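PDB 3KH5: protein MJ1225 from Methanocaldococcus jannaschii, which is of unknown function but, as a putative archaeal homolog of the gamma subunit of AMPK, binds AMP and ADP through its CBS repeats. Local coordinates for residues T109-N114 with V275-A280; Y153-V158 with K267-E272; M6-N11 with S129-R134; N93-K98 with K113-A118. All blocks are in the same frame, centred on the assembly; numbering follows the deposited sequence.

Interaction 1: T109-N114 with V275-A280; sequences TFLTKN and VLKYFA
L111 and F110, in the last turn of helix 103-112 of one CBS repeat, pack on L276 and A280 of the C-terminal tail of another, in a small apolar seam between the two repeats. L111 carries most of it, with its two methyl branches dividing the work. CD1 meets L276 CB at 3.7 Å, while CD2 reaches the single methyl of the last residue, A280 CB, also at 3.7 Å. At its off-staggered first torsion (chi1 -93°) the fork spreads between L276 and A280. Leucine suits the place because one forked side chain serves two partners set apart along the tail. The alkyl stem of K277 passes at the border, CG to CG 4.5 Å from L111, while its ammonium group turns to D274 and the residue also touches a bound ADP. Deeper in, L276 places CD1 3.9 Å from F110 CD2, approaching the ring obliquely. The tail keeps its curl through the bonds Y278 N to V275 O, 3.1 Å, and F279 N to L276 O, 3.1 Å, and in this curled form L276 and A280 both turn toward the helix. A polar link from the helix uses a main-chain group: F110 O accepts a hydrogen bond from K273 NZ. Beneath the seam, F110 rests on E133 of helix 133-140, and L276 touches E133, V136 and I137 of that helix. Behind the tail, V275 and Y278 pack against helix 242-252.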
# COMPACT_ATOMS: atom_id res chain seq x y z
N THR A 109 14.08 -7.06 7.44
CA THR A 109 13.94 -6.24 6.24
C THR A 109 12.67 -5.39 6.32
O THR A 109 12.73 -4.18 6.12
CB THR A 109 13.94 -7.11 4.96
OG1 THR A 109 15.21 -7.75 4.83
CG2 THR A 109 13.68 -6.27 3.72
N PHE A 110 11.55 -6.03 6.63
CA PHE A 110 10.27 -5.33 6.74
C PHE A 110 10.30 -4.26 7.83
O PHE A 110 9.76 -3.17 7.66
CB PHE A 110 9.13 -6.31 7.03
CG PHE A 110 8.84 -7.28 5.91
CD1 PHE A 110 9.06 -6.93 4.58
CD2 PHE A 110 8.32 -8.54 6.19
CE1 PHE A 110 8.79 -7.82 3.55
CE2 PHE A 110 8.04 -9.44 5.17
CZ PHE A 110 8.27 -9.08 3.85
N LEU A 111 10.93 -4.61 8.95
CA LEU A 111 10.97 -3.74 10.13
C LEU A 111 11.94 -2.55 10.03
O LEU A 111 11.68 -1.50 10.61
CB LEU A 111 11.31 -4.57 11.38
CG LEU A 111 10.22 -5.16 12.27
CD1 LEU A 111 9.04 -5.74 11.49
CD2 LEU A 111 10.83 -6.22 13.19
N THR A 112 13.05 -2.71 9.30
CA THR A 112 14.07 -1.66 9.29
C THR A 112 14.18 -0.92 7.97
O THR A 112 14.74 0.19 7.92
CB THR A 112 15.47 -2.20 9.67
OG1 THR A 112 15.92 -3.12 8.67
CG2 THR A 112 15.45 -2.88 11.02
N LYS A 113 13.66 -1.52 6.90
CA LYS A 113 13.74 -0.91 5.58
C LYS A 113 12.41 -0.35 5.06
O LYS A 113 12.30 -0.04 3.88
CB LYS A 113 14.34 -1.89 4.55
CG LYS A 113 15.67 -2.54 4.95
CD LYS A 113 16.80 -1.53 5.14
CE LYS A 113 17.99 -2.20 5.81
NZ LYS A 113 19.12 -1.27 6.06
N ASN A 114 11.41 -0.23 5.93
CA ASN A 114 10.13 0.40 5.58
C ASN A 114 9.52 -0.09 4.26
O ASN A 114 9.11 0.71 3.40
CB ASN A 114 10.29 1.93 5.58
CG ASN A 114 8.98 2.66 5.77
OD1 ASN A 114 8.08 2.19 6.48
ND2 ASN A 114 8.85 3.83 5.15
N VAL A 275 2.57 -5.50 14.23
CA VAL A 275 2.35 -6.88 14.65
C VAL A 275 3.66 -7.65 14.60
O VAL A 275 3.99 -8.39 15.53
CB VAL A 275 1.27 -7.59 13.79
CG1 VAL A 275 1.21 -9.09 14.10
CG2 VAL A 275 -0.10 -6.96 14.02
N LEU A 276 4.41 -7.47 13.52
CA LEU A 276 5.67 -8.17 13.34
C LEU A 276 6.75 -7.79 14.37
O LEU A 276 7.74 -8.50 14.50
CB LEU A 276 6.20 -8.03 11.91
CG LEU A 276 5.55 -8.85 10.79
CD1 LEU A 276 6.21 -8.50 9.46
CD2 LEU A 276 5.65 -10.35 11.04
N LYS A 277 6.55 -6.69 15.09
CA LYS A 277 7.48 -6.31 16.16
C LYS A 277 7.45 -7.29 17.34
O LYS A 277 8.37 -7.30 18.16
CB LYS A 277 7.24 -4.88 16.64
CG LYS A 277 7.55 -3.81 15.61
CD LYS A 277 6.95 -2.48 16.05
CE LYS A 277 7.20 -1.38 15.03
NZ LYS A 277 6.53 -0.10 15.44
N TYR A 278 6.38 -8.10 17.41
CA TYR A 278 6.31 -9.22 18.35
C TYR A 278 7.48 -10.17 18.15
O TYR A 278 8.02 -10.70 19.12
CB TYR A 278 4.98 -9.98 18.22
CG TYR A 278 4.77 -11.10 19.24
CD1 TYR A 278 4.34 -10.81 20.53
CD2 TYR A 278 5.02 -12.43 18.91
CE1 TYR A 278 4.15 -11.82 21.47
CE2 TYR A 278 4.83 -13.45 19.85
CZ TYR A 278 4.39 -13.13 21.13
OH TYR A 278 4.20 -14.13 22.06
N PHE A 279 7.86 -10.40 16.90
CA PHE A 279 8.93 -11.34 16.56
C PHE A 279 10.29 -10.68 16.34
O PHE A 279 11.22 -11.32 15.83
CB PHE A 279 8.54 -12.18 15.34
CG PHE A 279 7.26 -12.96 15.50
CD1 PHE A 279 7.28 -14.26 16.00
CD2 PHE A 279 6.04 -12.38 15.16
CE1 PHE A 279 6.09 -14.97 16.16
CE2 PHE A 279 4.85 -13.09 15.32
CZ PHE A 279 4.87 -14.39 15.82
N ALA A 280 10.41 -9.41 16.71
CA ALA A 280 11.70 -8.72 16.65
C ALA A 280 12.59 -9.18 17.80
O ALA A 280 13.81 -9.32 17.65
CB ALA A 280 11.51 -7.21 16.70
OXT ALA A 280 12.12 -9.43 18.91

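Interaction 2: Y153-V158 with K267-E272; sequences YITRDV and KGIITE. With ADP (adenosine-5'-diphosphate), chain E.
T155 and I269 form a single antiparallel bridge, a hydrogen-bonded pair, where the irregular loop 153-158 meets strand 266-271 with end-to-end directions 119° apart. T155 N gives its hydrogen to I269 O at 2.9 Å, with the donor almost in line with the carbonyl (C=O...N 168°), and I269 N returns one to T155 O at 3.0 Å. The steep divergence is consistent with the pairing being limited to this single bridge. Beside it lies G268, whose backbone angles are in a region reserved essentially for glycine and whose bare CA sits under the incoming chain. K267 and G268 both face V259 of the neighbouring strand 256-260, a classic beta bulge, and the bulge presents G268 to V158. The CG2 of V158 presses on G268 CA at 3.4 Å, tighter than usual for carbon pairs. On the other side of the bridge, I154 CG2 lies 3.7 Å from the same CA, and Y153 CB rests on I270 CD1 at 3.8 Å. These aliphatic carbons pack where the loop crosses the strand. The nucleotide site here lies between the third and fourth CBS repeats. T155 OG1 lies beside its backbone N, anti to the carbonyl carbon (chi1 -64°), and faces the ribose, 2.6 Å from ADP O2' and within reach of O3'; the receiver of its proton is not settled. I269 CG2 touches adenine at C4, 3.8 Å away. T271, at the N-cap of helix 272-275, donates from OG1 to ADP O1A at 3.0 Å, and D274, R180, R181 and I159 also bond the nucleotide.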
# COMPACT_ATOMS: atom_id res chain seq x y z
N TYR A 153 2.47 -2.07 20.93
CA TYR A 153 2.70 -2.11 19.48
C TYR A 153 2.01 -0.97 18.74
O TYR A 153 2.26 -0.75 17.56
CB TYR A 153 2.25 -3.46 18.91
CG TYR A 153 2.90 -4.64 19.58
CD1 TYR A 153 4.07 -5.20 19.07
CD2 TYR A 153 2.37 -5.17 20.75
CE1 TYR A 153 4.68 -6.27 19.70
CE2 TYR A 153 2.97 -6.24 21.39
CZ TYR A 153 4.12 -6.79 20.86
OH TYR A 153 4.72 -7.85 21.49
N ILE A 154 1.15 -0.25 19.45
CA ILE A 154 0.37 0.83 18.86
C ILE A 154 1.23 2.06 18.57
O ILE A 154 2.04 2.48 19.40
CB ILE A 154 -0.80 1.24 19.79
CG1 ILE A 154 -1.71 0.04 20.06
CG2 ILE A 154 -1.61 2.39 19.18
CD1 ILE A 154 -2.65 0.24 21.24
N THR A 155 1.06 2.62 17.37
CA THR A 155 1.64 3.91 17.04
C THR A 155 0.71 5.00 17.56
O THR A 155 -0.44 5.11 17.15
CB THR A 155 1.91 4.05 15.52
OG1 THR A 155 2.91 3.09 15.14
CG2 THR A 155 2.43 5.45 15.20
N ARG A 156 1.24 5.78 18.49
CA ARG A 156 0.46 6.75 19.24
C ARG A 156 0.23 8.06 18.47
O ARG A 156 -0.87 8.61 18.49
CB ARG A 156 1.12 6.98 20.62
CG ARG A 156 0.74 8.28 21.33
CD ARG A 156 1.57 9.46 20.82
NE ARG A 156 2.57 9.95 21.78
CZ ARG A 156 3.89 9.97 21.58
NH1 ARG A 156 4.41 9.52 20.44
NH2 ARG A 156 4.69 10.43 22.53
N ASP A 157 1.27 8.55 17.80
CA ASP A 157 1.14 9.79 17.03
C ASP A 157 0.62 9.47 15.64
O ASP A 157 1.36 8.99 14.78
CB ASP A 157 2.47 10.56 16.96
CG ASP A 157 2.78 11.32 18.25
OD1 ASP A 157 1.85 11.55 19.08
OD2 ASP A 157 3.96 11.71 18.42
N VAL A 158 -0.67 9.73 15.43
CA VAL A 158 -1.35 9.37 14.19
C VAL A 158 -1.44 10.54 13.23
O VAL A 158 -1.87 11.64 13.59
CB VAL A 158 -2.78 8.82 14.45
CG1 VAL A 158 -3.30 8.07 13.23
CG2 VAL A 158 -2.80 7.91 15.67
N LYS A 267 -6.82 6.72 19.63
CA LYS A 267 -5.72 6.49 20.57
C LYS A 267 -4.43 6.09 19.86
O LYS A 267 -3.36 6.06 20.48
CB LYS A 267 -6.09 5.40 21.58
CG LYS A 267 -7.45 5.59 22.27
CD LYS A 267 -7.60 6.94 22.98
CE LYS A 267 -6.53 7.18 24.05
NZ LYS A 267 -6.35 6.01 24.99
N GLY A 268 -4.53 5.78 18.57
CA GLY A 268 -3.39 5.28 17.82
C GLY A 268 -3.82 4.53 16.58
O GLY A 268 -4.96 4.65 16.13
N ILE A 269 -2.88 3.79 16.01
CA ILE A 269 -3.13 2.96 14.84
C ILE A 269 -2.18 1.78 15.00
O ILE A 269 -1.11 1.92 15.60
CB ILE A 269 -2.90 3.75 13.51
CG1 ILE A 269 -3.34 2.94 12.28
CG2 ILE A 269 -1.45 4.25 13.40
CD1 ILE A 269 -3.42 3.75 10.98
N ILE A 270 -2.59 0.62 14.51
CA ILE A 270 -1.72 -0.55 14.53
C ILE A 270 -1.75 -1.20 13.16
O ILE A 270 -2.81 -1.32 12.54
CB ILE A 270 -2.10 -1.53 15.67
CG1 ILE A 270 -1.17 -2.76 15.69
CG2 ILE A 270 -3.59 -1.93 15.59
CD1 ILE A 270 -1.10 -3.47 17.02
N THR A 271 -0.59 -1.60 12.66
CA THR A 271 -0.51 -2.17 11.33
C THR A 271 0.22 -3.50 11.38
O THR A 271 0.77 -3.89 12.42
CB THR A 271 0.22 -1.23 10.34
OG1 THR A 271 1.63 -1.20 10.64
CG2 THR A 271 -0.35 0.18 10.37
N GLU A 272 0.24 -4.18 10.24
CA GLU A 272 0.96 -5.43 10.10
C GLU A 272 2.43 -5.33 10.47
O GLU A 272 2.99 -6.27 11.03
CB GLU A 272 0.83 -5.95 8.67
CG GLU A 272 -0.56 -6.47 8.36
CD GLU A 272 -0.72 -6.88 6.91
OE1 GLU A 272 -0.28 -6.14 6.01
OE2 GLU A 272 -1.32 -7.95 6.67
PB ADP E . 0.71 1.63 6.11
O1B ADP E . 0.09 0.32 5.79
O2B ADP E . -0.42 2.80 6.41
O3B ADP E . 1.64 2.23 4.92
PA ADP E . 3.02 0.80 7.61
O1A ADP E . 2.97 -0.64 7.97
O2A ADP E . 3.90 1.13 6.30
O3A ADP E . 1.57 1.50 7.45
O5' ADP E . 3.53 1.67 8.84
C5' ADP E . 4.88 1.66 9.34
C4' ADP E . 4.82 2.30 10.75
O4' ADP E . 4.14 3.60 10.62
C3' ADP E . 4.00 1.47 11.75
O3' ADP E . 4.58 1.60 13.06
C2' ADP E . 2.61 2.11 11.71
O2' ADP E . 1.93 1.97 12.97
C1' ADP E . 2.93 3.59 11.42
N9 ADP E . 1.78 4.25 10.71
C8 ADP E . 1.05 3.74 9.70
N7 ADP E . 0.12 4.62 9.34
C5 ADP E . 0.23 5.69 10.11
C6 ADP E . -0.45 6.90 10.19
N6 ADP E . -1.47 7.16 9.38
N1 ADP E . -0.06 7.79 11.11
C2 ADP E . 0.95 7.53 11.93
N3 ADP E . 1.62 6.39 11.88
C4 ADP E . 1.29 5.45 10.98

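Interaction 3: M6-N11 with S129-R134; sequences MKIAQN and SLITER. With ADP (adenosine-5'-diphosphate), chain B.
Two acceptor oxygens lie close here, Q10 OE1 3.3 Å from L130 O, without a hydrogen bond between them. The ribose hydroxyl O2' of ADP, which donates to Q10 OE1, probably favours this position, though the 2.3 Å contact is too short to be trusted in detail. The side chain is strained as well, with CG almost eclipsed on the main-chain N (chi1 15°), and then runs extended toward the ribose. The rest is mostly packing of A9, M6 and I8 on S129 and I131. A9 CB sits 3.5 Å from S129 OG, where a small side chain lets the loop run close to the strand. M6 folds back so that its SD reaches S129 CB at 4.0 Å, and I8 crosses I131 obliquely, CG2 to CD1 3.8 Å. Loop 6-11 thus lies against strand 127-132 at an ADP site between the first and second CBS repeats. Farther along, T132, at the N-cap of helix 133-140, uses OG1 to donate to ADP O2A at 2.8 Å. R134 brings NH1 2.6 Å from ADP O1A, but the bond is bent and weak, with O2A above one face of the guanidinium; its NE is paired with E272. The chemistry thus divides by place: packing closes the loop onto the strand, while T132 bonds the phosphate, R134 adds a weak bond and probably helps to balance the phosphate charge, and Q10 meets the ribose.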
# COMPACT_ATOMS: atom_id res chain seq x y z
N MET A 6 11.19 -19.04 1.32
CA MET A 6 10.63 -19.80 0.21
C MET A 6 9.60 -20.83 0.67
O MET A 6 8.69 -21.18 -0.09
CB MET A 6 11.73 -20.46 -0.63
CG MET A 6 12.36 -19.55 -1.67
SD MET A 6 11.17 -18.73 -2.76
CE MET A 6 10.57 -20.14 -3.76
N LYS A 7 9.74 -21.32 1.90
CA LYS A 7 8.78 -22.26 2.48
C LYS A 7 7.39 -21.67 2.70
O LYS A 7 6.39 -22.39 2.65
CB LYS A 7 9.31 -22.87 3.79
CG LYS A 7 10.13 -24.14 3.62
CD LYS A 7 11.62 -23.88 3.62
CE LYS A 7 12.39 -25.08 3.08
NZ LYS A 7 13.84 -25.05 3.51
N ILE A 8 7.33 -20.36 2.95
CA ILE A 8 6.07 -19.64 3.09
C ILE A 8 5.65 -19.06 1.75
O ILE A 8 4.45 -18.95 1.46
CB ILE A 8 6.19 -18.45 4.05
CG1 ILE A 8 6.60 -18.92 5.44
CG2 ILE A 8 4.89 -17.63 4.09
CD1 ILE A 8 7.33 -17.83 6.21
N ALA A 9 6.65 -18.68 0.96
CA ALA A 9 6.43 -17.90 -0.25
C ALA A 9 5.26 -18.43 -1.06
O ALA A 9 5.22 -19.61 -1.44
CB ALA A 9 7.69 -17.85 -1.10
N GLN A 10 4.31 -17.54 -1.29
CA GLN A 10 3.09 -17.84 -2.02
C GLN A 10 3.43 -18.50 -3.34
O GLN A 10 4.06 -17.90 -4.23
CB GLN A 10 2.31 -16.56 -2.24
CG GLN A 10 3.18 -15.35 -1.97
CD GLN A 10 2.74 -14.13 -2.72
OE1 GLN A 10 2.89 -12.98 -2.22
NE2 GLN A 10 2.22 -14.34 -3.93
N ASN A 11 2.98 -19.74 -3.46
CA ASN A 11 3.37 -20.66 -4.51
C ASN A 11 2.78 -20.26 -5.85
O ASN A 11 3.05 -20.91 -6.87
CB ASN A 11 2.85 -22.04 -4.16
CG ASN A 11 1.34 -22.10 -4.19
OD1 ASN A 11 0.68 -22.03 -3.15
ND2 ASN A 11 0.77 -22.21 -5.39
N SER A 129 9.87 -15.53 -6.52
CA SER A 129 8.60 -15.38 -5.82
C SER A 129 8.50 -13.99 -5.21
O SER A 129 9.16 -13.05 -5.68
CB SER A 129 8.47 -16.45 -4.73
OG SER A 129 7.14 -16.53 -4.25
N LEU A 130 7.68 -13.86 -4.18
CA LEU A 130 7.50 -12.62 -3.43
C LEU A 130 6.93 -12.95 -2.06
O LEU A 130 6.08 -13.84 -1.93
CB LEU A 130 6.54 -11.67 -4.17
CG LEU A 130 6.28 -10.30 -3.52
CD1 LEU A 130 6.95 -9.19 -4.33
CD2 LEU A 130 4.79 -10.06 -3.45
N ILE A 131 7.41 -12.24 -1.04
CA ILE A 131 6.91 -12.38 0.32
C ILE A 131 6.47 -11.02 0.85
O ILE A 131 7.11 -10.00 0.57
CB ILE A 131 7.98 -13.02 1.26
CG1 ILE A 131 7.42 -13.33 2.65
CG2 ILE A 131 9.22 -12.14 1.38
CD1 ILE A 131 6.96 -14.76 2.82
N THR A 132 5.36 -11.00 1.59
CA THR A 132 4.86 -9.76 2.18
C THR A 132 4.71 -9.98 3.68
O THR A 132 4.83 -11.12 4.15
CB THR A 132 3.48 -9.37 1.61
OG1 THR A 132 2.50 -10.31 2.05
CG2 THR A 132 3.51 -9.34 0.08
N GLU A 133 4.45 -8.91 4.41
CA GLU A 133 4.24 -8.98 5.86
C GLU A 133 3.06 -9.89 6.25
O GLU A 133 3.16 -10.64 7.22
CB GLU A 133 4.05 -7.58 6.44
CG GLU A 133 5.29 -6.70 6.37
CD GLU A 133 5.01 -5.26 6.74
OE1 GLU A 133 5.80 -4.68 7.51
OE2 GLU A 133 4.00 -4.71 6.26
N ARG A 134 1.98 -9.82 5.48
CA ARG A 134 0.79 -10.66 5.68
C ARG A 134 1.14 -12.15 5.58
O ARG A 134 0.68 -12.95 6.40
CB ARG A 134 -0.32 -10.31 4.68
CG ARG A 134 -1.71 -10.89 5.00
CD ARG A 134 -2.87 -10.08 4.40
NE ARG A 134 -2.70 -8.64 4.58
CZ ARG A 134 -2.83 -7.71 3.63
NH1 ARG A 134 -3.19 -8.06 2.39
NH2 ARG A 134 -2.63 -6.43 3.92
PB ADP B . 0.30 -5.47 -1.28
O1B ADP B . -0.56 -5.94 -2.40
O2B ADP B . -0.47 -4.42 -0.32
O3B ADP B . 1.59 -4.66 -1.79
PA ADP B . -0.16 -7.24 0.79
O1A ADP B . -1.62 -6.94 0.67
O2A ADP B . 0.32 -8.65 1.50
O3A ADP B . 0.85 -6.67 -0.36
O5' ADP B . -0.38 -8.31 -0.45
C5' ADP B . -1.65 -8.92 -0.84
C4' ADP B . -1.57 -10.48 -0.92
O4' ADP B . -1.39 -11.00 -2.27
C3' ADP B . -0.37 -10.95 -0.09
O3' ADP B . -0.75 -12.03 0.77
C2' ADP B . 0.69 -11.39 -1.10
O2' ADP B . 1.12 -12.70 -0.72
C1' ADP B . -0.00 -11.45 -2.47
N9 ADP B . 0.60 -10.60 -3.58
C8 ADP B . 0.95 -9.31 -3.50
N7 ADP B . 1.43 -8.91 -4.68
C5 ADP B . 1.37 -9.93 -5.53
C6 ADP B . 1.72 -10.11 -6.87
N6 ADP B . 2.23 -9.10 -7.57
N1 ADP B . 1.53 -11.31 -7.44
C2 ADP B . 1.02 -12.32 -6.74
N3 ADP B . 0.68 -12.18 -5.46
C4 ADP B . 0.85 -11.01 -4.83

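Interaction 4: N93-K98 with K113-A118; sequences NVITLK and KNVGGA. With ADP (adenosine-5'-diphosphate), chain D.
Apolar contacts come first, between I95 and the chain that leaves helix 103-112. CG1 of I95 stands anti to the carbonyl carbon (chi1 -67°), which sends CD1 over to K113 CB at 3.7 Å and V115 CG1 at 3.8 Å; the beta-branched isoleucine thus covers the turn before strand 117-121, crossing the K113 stem at about a right angle. Further on, the methyl of A118 lies 3.6 Å from I95 O and 4.3 Å from L97 CG. Alanine suits the place because its small CB fits against I95 O and L97 where the two chains run close. L97 continues inward to A106 and T109 of helix 103-112. The polar contacts all run through the bound ADP and use main-chain groups. I95 N donates to adenine N1 at 2.8 Å (N-H...N 162°), and adenine N6 gives a nearly straight bond, 173°, to I95 O at 2.9 Å. The other N6 hydrogen goes to G117 O at 3.1 Å, so both halves of the contact hold one amino group. This pattern reads N1 as acceptor and N6 as donor, the mark of adenine. V115 adds its CG1 to the base at C5, 3.6 Å away. At G116, where a side chain is absent, the beta phosphate can come up to the main-chain N, which donates to ADP O3B, though that bond is suspiciously short. R180, D56 and T53 hold the nucleotide from elsewhere in the chain. A strand, helix 103-112 and a parallel strand follow in order here: the beta-alpha-beta unit of a CBS domain, cradling adenine at its strand ends.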
# COMPACT_ATOMS: atom_id res chain seq x y z
N ASN A 93 16.33 0.19 -7.90
CA ASN A 93 17.05 -0.16 -6.66
C ASN A 93 16.10 -0.88 -5.69
O ASN A 93 15.93 -0.46 -4.54
CB ASN A 93 17.62 1.12 -5.99
CG ASN A 93 18.75 0.80 -5.01
OD1 ASN A 93 19.22 -0.33 -4.90
ND2 ASN A 93 19.21 1.83 -4.29
N VAL A 94 15.49 -1.96 -6.17
CA VAL A 94 14.46 -2.67 -5.42
C VAL A 94 15.07 -3.38 -4.21
O VAL A 94 16.18 -3.91 -4.29
CB VAL A 94 13.73 -3.69 -6.35
CG1 VAL A 94 12.61 -4.42 -5.61
CG2 VAL A 94 13.17 -2.98 -7.57
N ILE A 95 14.37 -3.36 -3.09
CA ILE A 95 14.74 -4.19 -1.96
C ILE A 95 14.22 -5.61 -2.20
O ILE A 95 13.00 -5.84 -2.24
CB ILE A 95 14.18 -3.63 -0.64
CG1 ILE A 95 14.86 -2.29 -0.31
CG2 ILE A 95 14.40 -4.62 0.51
CD1 ILE A 95 14.21 -1.53 0.82
N THR A 96 15.15 -6.55 -2.39
CA THR A 96 14.80 -7.95 -2.62
C THR A 96 15.40 -8.90 -1.56
O THR A 96 16.26 -8.50 -0.78
CB THR A 96 15.23 -8.45 -4.03
OG1 THR A 96 16.65 -8.58 -4.10
CG2 THR A 96 14.75 -7.52 -5.14
N LEU A 97 14.92 -10.15 -1.56
CA LEU A 97 15.53 -11.24 -0.79
C LEU A 97 16.05 -12.37 -1.71
O LEU A 97 15.45 -12.66 -2.75
CB LEU A 97 14.55 -11.81 0.25
CG LEU A 97 13.93 -10.87 1.29
CD1 LEU A 97 12.69 -11.48 1.89
CD2 LEU A 97 14.92 -10.45 2.39
N LYS A 98 17.17 -12.98 -1.31
CA LYS A 98 17.76 -14.11 -2.02
C LYS A 98 16.92 -15.36 -1.78
O LYS A 98 16.27 -15.46 -0.74
CB LYS A 98 19.20 -14.35 -1.54
CG LYS A 98 20.18 -13.22 -1.87
CD LYS A 98 20.45 -13.15 -3.36
CE LYS A 98 21.00 -11.78 -3.76
NZ LYS A 98 20.95 -11.60 -5.26
N LYS A 113 13.66 -1.52 6.90
CA LYS A 113 13.74 -0.91 5.58
C LYS A 113 12.41 -0.35 5.06
O LYS A 113 12.30 -0.04 3.88
CB LYS A 113 14.34 -1.89 4.55
CG LYS A 113 15.67 -2.54 4.95
CD LYS A 113 16.80 -1.53 5.14
CE LYS A 113 17.99 -2.20 5.81
NZ LYS A 113 19.12 -1.27 6.06
N ASN A 114 11.41 -0.23 5.93
CA ASN A 114 10.13 0.40 5.58
C ASN A 114 9.52 -0.09 4.26
O ASN A 114 9.11 0.71 3.40
CB ASN A 114 10.29 1.93 5.58
CG ASN A 114 8.98 2.66 5.77
OD1 ASN A 114 8.08 2.19 6.48
ND2 ASN A 114 8.85 3.83 5.15
N VAL A 115 9.51 -1.40 4.10
CA VAL A 115 8.85 -2.05 2.97
C VAL A 115 7.90 -3.10 3.56
O VAL A 115 8.15 -3.63 4.65
CB VAL A 115 9.86 -2.70 1.99
CG1 VAL A 115 10.45 -1.64 1.06
CG2 VAL A 115 10.95 -3.46 2.73
N GLY A 116 6.81 -3.38 2.85
CA GLY A 116 5.83 -4.36 3.30
C GLY A 116 5.84 -5.64 2.48
O GLY A 116 5.14 -6.59 2.80
N GLY A 117 6.63 -5.64 1.41
CA GLY A 117 6.70 -6.78 0.49
C GLY A 117 8.00 -6.72 -0.28
O GLY A 117 8.48 -5.63 -0.61
N ALA A 118 8.58 -7.88 -0.57
CA ALA A 118 9.87 -7.95 -1.25
C ALA A 118 9.94 -9.10 -2.25
O ALA A 118 9.62 -10.24 -1.90
CB ALA A 118 11.00 -8.07 -0.23
PB ADP D . 4.97 -0.79 1.38
O1B ADP D . 5.19 -0.09 2.68
O2B ADP D . 3.50 -1.48 1.32
O3B ADP D . 6.02 -1.98 1.08
PA ADP D . 3.81 0.97 -0.23
O1A ADP D . 3.50 2.31 0.32
O2A ADP D . 3.14 0.61 -1.67
O3A ADP D . 5.12 0.16 0.12
O5' ADP D . 4.90 1.74 -1.19
C5' ADP D . 5.73 2.87 -0.78
C4' ADP D . 6.95 3.08 -1.72
O4' ADP D . 7.91 2.01 -1.46
C3' ADP D . 6.64 3.04 -3.23
O3' ADP D . 7.42 4.05 -3.90
C2' ADP D . 7.08 1.64 -3.65
O2' ADP D . 7.49 1.57 -5.02
C1' ADP D . 8.27 1.41 -2.72
N9 ADP D . 8.52 -0.05 -2.52
C8 ADP D . 7.66 -1.01 -2.16
N7 ADP D . 8.31 -2.18 -2.08
C5 ADP D . 9.58 -1.96 -2.39
C6 ADP D . 10.71 -2.75 -2.48
N6 ADP D . 10.65 -4.06 -2.23
N1 ADP D . 11.88 -2.18 -2.82
C2 ADP D . 11.96 -0.88 -3.08
N3 ADP D . 10.90 -0.09 -3.00
C4 ADP D . 9.71 -0.61 -2.66

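How the interactions relate
Interactions 3 and 4 share one sheet: strands 117-121 and 127-132 are neighbours in it, I131 O probably bonding A118 N, and interaction 4 is nested inside the loop that interaction 3 closes. Interaction 1 rides on the same repeat from its helix, with F110 touching V115 and E133, and reaches the fourth repeat, whose strand 266-271 takes part in interaction 2. Interactions 2 and 3 meet through the E272 and R134 salt bridge. Interaction 3 is buried; the others are partly buried, with some exposed residues. Interaction 1 is apolar across its seam and touches an ADP through K277 at its border, while the other three hydrogen-bond an ADP, interaction 2 alone pairing backbones and interaction 4 binding adenine with main-chain groups.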